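Local coordinates for protein (superoxide dismutase) (Aquifex pyrophilus, PDB 1COJ) that destroys superoxide radicals, converting them to hydrogen peroxide and dioxygen at an iron ion, one per subunit of a homotetramer, at residues Q14-I19 with F185-W190; E25-A30 with E82-M87. All coordinates share one frame; numbering follows the deposited sequence.

Contact 1 of 2, residues Q14-I19 with F185-W190; sequences QNLEGI and FKNINW
N187 lays its side-chain amide against the backbone of E17, joining the loop before helix 21-47, in the alpha-hairpin domain, to the turn that follows helix 177-186 in the C-terminal domain of this iron/manganese superoxide dismutase fold. With CG anti to its carbonyl carbon (chi1 -63°), N187 brings the amide group up to the backbone N and O of E17: its CG is 3.5 Å from E17 N and 3.8 Å from E17 O. The assignment of the amide oxygen and nitrogen is doubtful, but asparagine suits the place, since its short amide, with one donor and one acceptor group, could serve a backbone that offers both, whichever way it is turned. L16 crosses this amide at a slant, its CB 4.1 Å from N187 CG; an apolar leucine suits this buried place, also meeting P90 of a loop and I24 of helix 21-47. Toward solvent, E17 and K186 pass each other at about a right angle, and both suit this exposed margin by having long chains with charged ends. The opposite charges are not in contact, E17 OE2 standing 5.4 Å from K186 NZ, and any attraction is probably modest. Nearer the middle of the lysine chain the two do touch, E17 OE2 resting 3.4 Å from K186 CD.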
# COMPACT_ATOMS: atom_id res chain seq x y z
N GLN A 14 -1.38 -12.50 -31.16
CA GLN A 14 -0.74 -11.91 -32.33
C GLN A 14 -1.79 -11.39 -33.30
O GLN A 14 -2.87 -11.97 -33.43
CB GLN A 14 0.14 -12.95 -33.02
CG GLN A 14 1.55 -12.45 -33.36
CD GLN A 14 2.35 -12.09 -32.12
OE1 GLN A 14 2.32 -10.95 -31.65
NE2 GLN A 14 3.06 -13.06 -31.57
N ASN A 15 -1.48 -10.27 -33.93
CA ASN A 15 -2.34 -9.62 -34.91
C ASN A 15 -3.69 -9.21 -34.34
O ASN A 15 -4.72 -9.32 -35.02
CB ASN A 15 -2.52 -10.51 -36.15
CG ASN A 15 -1.21 -10.86 -36.82
OD1 ASN A 15 -0.28 -10.06 -36.83
ND2 ASN A 15 -1.12 -12.06 -37.37
N LEU A 16 -3.70 -8.74 -33.10
CA LEU A 16 -4.93 -8.29 -32.47
C LEU A 16 -5.44 -7.02 -33.14
O LEU A 16 -4.67 -6.27 -33.74
CB LEU A 16 -4.73 -8.04 -30.97
CG LEU A 16 -4.26 -9.22 -30.11
CD1 LEU A 16 -4.06 -8.76 -28.67
CD2 LEU A 16 -5.28 -10.33 -30.18
N GLU A 17 -6.73 -6.79 -33.04
CA GLU A 17 -7.36 -5.62 -33.63
C GLU A 17 -7.31 -4.45 -32.63
O GLU A 17 -8.05 -4.42 -31.66
CB GLU A 17 -8.81 -5.96 -33.98
CG GLU A 17 -9.54 -4.91 -34.79
CD GLU A 17 -10.96 -5.33 -35.13
OE1 GLU A 17 -11.15 -6.47 -35.62
OE2 GLU A 17 -11.88 -4.52 -34.90
N GLY A 18 -6.40 -3.51 -32.88
CA GLY A 18 -6.28 -2.36 -31.99
C GLY A 18 -5.14 -2.45 -31.00
O GLY A 18 -4.84 -1.49 -30.30
N ILE A 19 -4.52 -3.63 -30.91
CA ILE A 19 -3.39 -3.84 -30.02
C ILE A 19 -2.30 -4.48 -30.88
O ILE A 19 -2.39 -5.64 -31.27
CB ILE A 19 -3.78 -4.75 -28.83
CG1 ILE A 19 -4.92 -4.11 -28.03
CG2 ILE A 19 -2.57 -4.95 -27.92
CD1 ILE A 19 -5.47 -4.97 -26.91
N PHE A 185 -11.97 -4.96 -25.58
CA PHE A 185 -13.29 -5.55 -25.78
C PHE A 185 -13.51 -6.12 -27.18
O PHE A 185 -14.28 -7.07 -27.35
CB PHE A 185 -14.39 -4.54 -25.43
CG PHE A 185 -14.67 -4.46 -23.95
CD1 PHE A 185 -15.55 -5.36 -23.35
CD2 PHE A 185 -14.04 -3.50 -23.16
CE1 PHE A 185 -15.79 -5.31 -21.98
CE2 PHE A 185 -14.28 -3.45 -21.78
CZ PHE A 185 -15.16 -4.35 -21.20
N LYS A 186 -12.83 -5.57 -28.18
CA LYS A 186 -12.95 -6.04 -29.56
C LYS A 186 -12.26 -7.38 -29.78
O LYS A 186 -12.56 -8.07 -30.76
CB LYS A 186 -12.35 -5.03 -30.55
CG LYS A 186 -13.10 -3.74 -30.71
CD LYS A 186 -12.61 -3.02 -31.96
CE LYS A 186 -13.16 -1.61 -32.07
NZ LYS A 186 -12.52 -0.68 -31.09
N ASN A 187 -11.34 -7.74 -28.90
CA ASN A 187 -10.61 -8.99 -29.07
C ASN A 187 -10.89 -10.07 -28.04
O ASN A 187 -10.12 -11.02 -27.92
CB ASN A 187 -9.11 -8.70 -29.12
CG ASN A 187 -8.72 -7.85 -30.30
OD1 ASN A 187 -8.59 -6.63 -30.19
ND2 ASN A 187 -8.51 -8.48 -31.42
N ILE A 188 -12.01 -9.98 -27.34
CA ILE A 188 -12.34 -10.97 -26.33
C ILE A 188 -12.76 -12.31 -26.91
O ILE A 188 -13.63 -12.39 -27.79
CB ILE A 188 -13.45 -10.46 -25.37
CG1 ILE A 188 -12.92 -9.29 -24.53
CG2 ILE A 188 -13.90 -11.60 -24.45
CD1 ILE A 188 -13.93 -8.71 -23.56
N ASN A 189 -12.10 -13.37 -26.45
CA ASN A 189 -12.41 -14.72 -26.87
C ASN A 189 -13.47 -15.23 -25.89
O ASN A 189 -13.14 -15.72 -24.81
CB ASN A 189 -11.16 -15.60 -26.82
CG ASN A 189 -11.41 -17.00 -27.34
OD1 ASN A 189 -12.54 -17.50 -27.35
ND2 ASN A 189 -10.36 -17.64 -27.80
N TRP A 190 -14.73 -15.11 -26.28
CA TRP A 190 -15.84 -15.55 -25.43
C TRP A 190 -15.91 -17.04 -25.16
O TRP A 190 -16.56 -17.46 -24.20
CB TRP A 190 -17.16 -15.02 -25.98
CG TRP A 190 -17.27 -13.55 -25.81
CD1 TRP A 190 -17.10 -12.59 -26.77
CD2 TRP A 190 -17.53 -12.85 -24.59
NE1 TRP A 190 -17.24 -11.34 -26.22
CE2 TRP A 190 -17.50 -11.47 -24.89
CE3 TRP A 190 -17.79 -13.26 -23.27
CZ2 TRP A 190 -17.72 -10.49 -23.91
CZ3 TRP A 190 -18.00 -12.28 -22.30
CH2 TRP A 190 -17.97 -10.91 -22.63

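Contact 2 of 2, residues E25-A30 with E82-M87. With FE (Fe (III) ion), chain B.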
# COMPACT_ATOMS: atom_id res chain seq x y z
N GLU A 25 4.79 -7.59 -27.72
CA GLU A 25 6.15 -8.09 -27.53
C GLU A 25 6.79 -7.85 -26.16
O GLU A 25 7.07 -8.81 -25.43
CB GLU A 25 7.07 -7.59 -28.66
CG GLU A 25 8.45 -8.26 -28.72
CD GLU A 25 8.40 -9.73 -29.13
OE1 GLU A 25 9.45 -10.41 -29.05
OE2 GLU A 25 7.33 -10.22 -29.54
N PRO A 26 7.00 -6.58 -25.76
CA PRO A 26 7.61 -6.35 -24.45
C PRO A 26 6.72 -6.80 -23.28
O PRO A 26 7.22 -7.26 -22.26
CB PRO A 26 7.84 -4.84 -24.44
CG PRO A 26 6.72 -4.32 -25.27
CD PRO A 26 6.70 -5.30 -26.43
N HIS A 27 5.41 -6.70 -23.46
CA HIS A 27 4.47 -7.09 -22.41
C HIS A 27 4.59 -8.57 -22.09
O HIS A 27 4.67 -8.96 -20.92
CB HIS A 27 3.04 -6.75 -22.83
CG HIS A 27 2.08 -6.66 -21.68
ND1 HIS A 27 0.72 -6.45 -21.82
CD2 HIS A 27 2.30 -6.75 -20.34
CE1 HIS A 27 0.18 -6.42 -20.59
NE2 HIS A 27 1.10 -6.59 -19.66
N PHE A 28 4.65 -9.40 -23.13
CA PHE A 28 4.75 -10.84 -22.97
C PHE A 28 6.17 -11.33 -22.69
O PHE A 28 6.41 -12.04 -21.72
CB PHE A 28 4.21 -11.55 -24.22
CG PHE A 28 3.98 -13.02 -24.03
CD1 PHE A 28 2.73 -13.48 -23.62
CD2 PHE A 28 5.00 -13.94 -24.24
CE1 PHE A 28 2.50 -14.85 -23.43
CE2 PHE A 28 4.79 -15.30 -24.05
CZ PHE A 28 3.53 -15.76 -23.64
N GLU A 29 7.11 -10.92 -23.54
CA GLU A 29 8.50 -11.33 -23.42
C GLU A 29 9.31 -10.76 -22.26
O GLU A 29 10.18 -11.44 -21.73
CB GLU A 29 9.24 -11.07 -24.74
CG GLU A 29 8.64 -11.76 -25.95
CD GLU A 29 8.65 -13.28 -25.84
OE1 GLU A 29 9.53 -13.84 -25.15
OE2 GLU A 29 7.78 -13.92 -26.47
N ALA A 30 9.04 -9.52 -21.88
CA ALA A 30 9.80 -8.91 -20.79
C ALA A 30 9.08 -8.92 -19.44
O ALA A 30 9.59 -9.46 -18.46
CB ALA A 30 10.22 -7.49 -21.15
N GLU A 82 -1.53 -14.49 -17.50
CA GLU A 82 -1.95 -15.68 -18.24
C GLU A 82 -3.45 -15.63 -18.54
O GLU A 82 -3.88 -16.05 -19.62
CB GLU A 82 -1.58 -16.95 -17.49
CG GLU A 82 -0.08 -17.15 -17.43
CD GLU A 82 0.33 -18.47 -16.81
OE1 GLU A 82 1.53 -18.80 -16.91
OE2 GLU A 82 -0.52 -19.17 -16.22
N LEU A 83 -4.23 -15.09 -17.61
CA LEU A 83 -5.67 -14.96 -17.79
C LEU A 83 -5.98 -13.88 -18.82
O LEU A 83 -6.94 -13.97 -19.58
CB LEU A 83 -6.34 -14.62 -16.45
CG LEU A 83 -6.35 -15.71 -15.37
CD1 LEU A 83 -6.74 -15.11 -14.04
CD2 LEU A 83 -7.32 -16.82 -15.76
N TYR A 84 -5.13 -12.86 -18.85
CA TYR A 84 -5.26 -11.73 -19.77
C TYR A 84 -4.95 -12.13 -21.22
O TYR A 84 -5.81 -12.02 -22.10
CB TYR A 84 -4.34 -10.60 -19.29
CG TYR A 84 -4.21 -9.41 -20.22
CD1 TYR A 84 -5.23 -8.47 -20.33
CD2 TYR A 84 -3.04 -9.20 -20.94
CE1 TYR A 84 -5.07 -7.33 -21.13
CE2 TYR A 84 -2.87 -8.07 -21.74
CZ TYR A 84 -3.89 -7.14 -21.82
OH TYR A 84 -3.69 -5.98 -22.54
N PHE A 85 -3.74 -12.62 -21.46
CA PHE A 85 -3.33 -13.03 -22.80
C PHE A 85 -4.19 -14.17 -23.32
O PHE A 85 -4.61 -14.17 -24.48
CB PHE A 85 -1.86 -13.45 -22.81
CG PHE A 85 -0.90 -12.32 -22.57
CD1 PHE A 85 -0.96 -11.16 -23.33
CD2 PHE A 85 0.08 -12.42 -21.58
CE1 PHE A 85 -0.06 -10.13 -23.13
CE2 PHE A 85 0.98 -11.39 -21.36
CZ PHE A 85 0.91 -10.24 -22.14
N GLY A 86 -4.49 -15.13 -22.44
CA GLY A 86 -5.28 -16.28 -22.81
C GLY A 86 -6.69 -16.02 -23.31
O GLY A 86 -7.29 -16.88 -23.96
N MET A 87 -7.23 -14.85 -23.03
CA MET A 87 -8.58 -14.54 -23.47
C MET A 87 -8.64 -13.56 -24.63
O MET A 87 -9.70 -13.01 -24.92
CB MET A 87 -9.43 -14.03 -22.30
CG MET A 87 -8.99 -12.68 -21.74
SD MET A 87 -10.10 -12.10 -20.45
CE MET A 87 -11.47 -11.53 -21.42
FE FE B . 0.94 -6.15 -17.58
O HOH W 1 -0.95 -5.30 -23.85
O HOH W 2 0.55 -5.70 -15.67
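F85 reaches from helix 63-86 to H27 and F28 of helix 21-47, where the axes of the short segments approach to 12.0 Å. Its CG stands anti to its carbonyl carbon (chi1 -68°), which sends the ring across to the other helix. There CZ, at the ring edge, points at one face of the H27 imidazole and lies 3.8 Å from H27 CG, an edge-to-face pair with planes at 70°. F28 repeats the theme with the roles exchanged: its own edge meets a face of F85, F28 CD1 lying 3.5 Å from F85 CD2. The opposite face of F85 rests on CD2 of Y84, completing a buried aromatic cluster for which flat, apolar phenylalanines are well suited. H27 is the member with polar work to do. Its NE2 binds the iron at 2.1 Å, in a site completed by H81, D163, H167 and a water. The other ring nitrogen, H27 ND1, donates to a second water at 2.9 Å, which also lies 3.1 Å from Y84 OH; that hydroxyl is hydrogen-bonded to Y180 OH as well. With ND1 carrying the proton, NE2 offers its lone pair to the metal, while the metal bond, the water and the F85 edge would together limit rotation of the ring.

How the contacts relate
Along the chain contact 2 is nested inside contact 1: 14-19 leads into helix 21-47, which carries 25-30; helix 63-86 returns with 82-87; 185-190 follows much later, spanning the junction of helices 177-186 and 190-207. Their centres are 13 Å apart, on the same side of the chain's centre. Contact 2 joins the two long helices within the alpha-hairpin domain, whereas contact 1 ties that domain to the C-terminal one. The two meet directly where N189 N lies 2.9 Å from M87 O, a probable hydrogen bond, and I188 packs on M87. The iron takes H27 and H81 from the hairpin domain and D163 and H167 from the C-terminal one, so contact 1 joins the domains that share the metal, with the L16 side chain about 12 Å from it.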